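Local coordinates for uncharacterized protein (Borrelia turicatae, PDB 5VJ4) that is of unknown function but is a putative surface lipoprotein of relapsing fever spirochetes that may bind lipid, at residues 216-220 / 282-287. Sequence-based numbering, arbitrary orientation.
Sequences YYAPR and IDIYRG
Arg220 grips the carboxylate of Asp283 end-on, NH1 and NH2 both giving hydrogen bonds to the single atom OD1, at 2.9 Å from NH1 and 2.8 Å from NH2. OD1 lies practically in the guanidinium plane, but the two flat groups are turned 39° apart and both N-H bonds are bent. NH1 is met by the syn lone pair of OD1; NH2 comes from the syn side but 32° out of the carboxylate plane. A fully extended chain from CG to NE lets Arg220 reach across to Asp283. The other oxygen, Asp283 OD2, takes a weak hydrogen bond from Tyr217 OH (2.8 Å), whose ring also carries Arg220 NH1 3.1 Å above its centre. A short aspartate side chain suits this place, offering one oxygen to the arginine and one to the phenol. The salt bridge joins the short helix 218-222, which follows closely on the two tyrosines, to the middle of the long helix 263-301, near the centre of an all-helical chain; Leu192, Val193 and Ile196 of helix 176-201 back the Tyr217 ring. Only 3.6 Å separates Arg220 NH2 from Arg286 NH1, and the two guanidinium groups share a second anion: Asp245 binds NE of the former and NH2 of the latter. Nearer solvent are Tyr216 and Arg286, both partly exposed, where Arg286 runs over one face of the Tyr216 ring. Arg286 CD makes a CH-pi contact 3.9 Å from the centroid of the Tyr216 ring, while Arg286 CZ, in a cation-pi contact, stands at 4.7 Å from that centroid, the guanidinium tilted 63° to the ring. Tyrosine suits this place because its face receives the arginine's methylene and charge while its hydroxyl reaches a weak hydrogen bond with Arg209.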
loop_
_atom_site.group_PDB
_atom_site.type_symbol
_atom_site.label_atom_id
_atom_site.label_comp_id
_atom_site.label_asym_id
_atom_site.label_seq_id
_atom_site.Cartn_x
_atom_site.Cartn_y
_atom_site.Cartn_z
ATOM N N TYR A 216 -19.869 -4.505 3.178
ATOM C CA TYR A 216 -19.030 -4.855 2.051
ATOM C C TYR A 216 -18.164 -6.086 2.336
ATOM O O TYR A 216 -17.703 -6.753 1.395
ATOM C CB TYR A 216 -18.106 -3.697 1.633
ATOM C CG TYR A 216 -18.774 -2.450 1.072
ATOM C CD1 TYR A 216 -20.012 -2.505 0.422
ATOM C CD2 TYR A 216 -18.139 -1.211 1.151
ATOM C CE1 TYR A 216 -20.591 -1.364 -0.114
ATOM C CE2 TYR A 216 -18.724 -0.056 0.629
ATOM C CZ TYR A 216 -19.948 -0.138 0.014
ATOM O OH TYR A 216 -20.529 0.990 -0.483
ATOM N N TYR A 217 -17.945 -6.382 3.620
ATOM C CA TYR A 217 -16.943 -7.378 4.001
ATOM C C TYR A 217 -17.543 -8.764 4.196
ATOM O O TYR A 217 -16.821 -9.752 4.182
ATOM C CB TYR A 217 -16.088 -6.891 5.208
ATOM C CG TYR A 217 -15.025 -5.884 4.773
ATOM C CD1 TYR A 217 -15.311 -4.523 4.732
ATOM C CD2 TYR A 217 -13.750 -6.297 4.348
ATOM C CE1 TYR A 217 -14.363 -3.595 4.292
ATOM C CE2 TYR A 217 -12.796 -5.375 3.891
ATOM C CZ TYR A 217 -13.108 -4.024 3.864
ATOM O OH TYR A 217 -12.178 -3.092 3.429
ATOM N N ALA A 218 -18.863 -8.839 4.366
ATOM C CA ALA A 218 -19.533 -10.121 4.571
ATOM C C ALA A 218 -19.270 -11.111 3.415
ATOM O O ALA A 218 -18.743 -12.210 3.675
ATOM C CB ALA A 218 -20.998 -9.920 4.825
ATOM N N PRO A 219 -19.555 -10.709 2.138
ATOM C CA PRO A 219 -19.156 -11.530 1.015
ATOM C C PRO A 219 -17.699 -11.974 1.077
ATOM O O PRO A 219 -17.392 -13.128 0.727
ATOM C CB PRO A 219 -19.293 -10.577 -0.158
ATOM C CG PRO A 219 -20.400 -9.688 0.218
ATOM C CD PRO A 219 -20.153 -9.448 1.658
ATOM N N ARG A 220 -16.823 -11.062 1.515
ATOM C CA ARG A 220 -15.402 -11.293 1.449
ATOM C C ARG A 220 -14.984 -12.402 2.406
ATOM O O ARG A 220 -14.086 -13.190 2.083
ATOM C CB ARG A 220 -14.611 -9.994 1.628
ATOM C CG ARG A 220 -15.024 -8.905 0.641
ATOM C CD ARG A 220 -14.348 -7.560 0.921
ATOM N NE ARG A 220 -14.562 -6.610 -0.156
ATOM C CZ ARG A 220 -14.729 -5.299 0.001
ATOM N NH1 ARG A 220 -14.720 -4.759 1.202
ATOM N NH2 ARG A 220 -14.941 -4.511 -1.055
ATOM N N ILE A 282 -11.972 -0.348 -3.636
ATOM C CA ILE A 282 -13.327 -0.705 -4.073
ATOM C C ILE A 282 -14.397 -0.047 -3.194
ATOM O O ILE A 282 -15.371 0.517 -3.725
ATOM C CB ILE A 282 -13.546 -2.249 -4.101
ATOM C CG1 ILE A 282 -12.596 -2.908 -5.100
ATOM C CG2 ILE A 282 -14.987 -2.612 -4.445
ATOM C CD1 ILE A 282 -12.821 -4.390 -5.282
ATOM N N ASP A 283 -14.227 -0.147 -1.864
ATOM C CA ASP A 283 -15.120 0.506 -0.913
ATOM C C ASP A 283 -15.146 2.007 -1.221
ATOM O O ASP A 283 -16.229 2.598 -1.372
ATOM C CB ASP A 283 -14.669 0.290 0.541
ATOM C CG ASP A 283 -14.569 -1.185 0.948
ATOM O OD1 ASP A 283 -15.255 -2.067 0.342
ATOM O OD2 ASP A 283 -13.795 -1.440 1.918
ATOM N N ILE A 284 -13.965 2.619 -1.363
ATOM C CA ILE A 284 -13.932 4.055 -1.549
ATOM C C ILE A 284 -14.702 4.429 -2.808
ATOM O O ILE A 284 -15.546 5.310 -2.767
ATOM C CB ILE A 284 -12.502 4.559 -1.624
ATOM C CG1 ILE A 284 -11.896 4.585 -0.225
ATOM C CG2 ILE A 284 -12.465 5.930 -2.275
ATOM C CD1 ILE A 284 -10.402 4.287 -0.167
ATOM N N TYR A 285 -14.416 3.724 -3.904
ATOM C CA TYR A 285 -15.050 3.987 -5.168
ATOM C C TYR A 285 -16.566 3.915 -5.033
ATOM O O TYR A 285 -17.290 4.738 -5.584
ATOM C CB TYR A 285 -14.600 2.977 -6.210
ATOM C CG TYR A 285 -15.344 3.124 -7.515
ATOM C CD1 TYR A 285 -15.026 4.150 -8.404
ATOM C CD2 TYR A 285 -16.393 2.265 -7.839
ATOM C CE1 TYR A 285 -15.717 4.310 -9.589
ATOM C CE2 TYR A 285 -17.104 2.419 -9.003
ATOM C CZ TYR A 285 -16.753 3.439 -9.876
ATOM O OH TYR A 285 -17.435 3.576 -11.050
ATOM N N ARG A 286 -17.037 2.916 -4.313
ATOM C CA ARG A 286 -18.461 2.714 -4.160
ATOM C C ARG A 286 -19.128 3.861 -3.448
ATOM O O ARG A 286 -20.250 4.217 -3.797
ATOM C CB ARG A 286 -18.753 1.444 -3.399
ATOM C CG ARG A 286 -18.451 0.201 -4.168
ATOM C CD ARG A 286 -18.830 -0.985 -3.332
ATOM N NE ARG A 286 -18.580 -2.204 -4.061
ATOM C CZ ARG A 286 -18.294 -3.376 -3.510
ATOM N NH1 ARG A 286 -18.166 -3.503 -2.191
ATOM N NH2 ARG A 286 -18.076 -4.423 -4.296
ATOM N N GLY A 287 -18.441 4.418 -2.453
ATOM C CA GLY A 287 -18.940 5.570 -1.722
ATOM C C GLY A 287 -19.118 6.749 -2.656
ATOM O O GLY A 287 -20.155 7.420 -2.641
#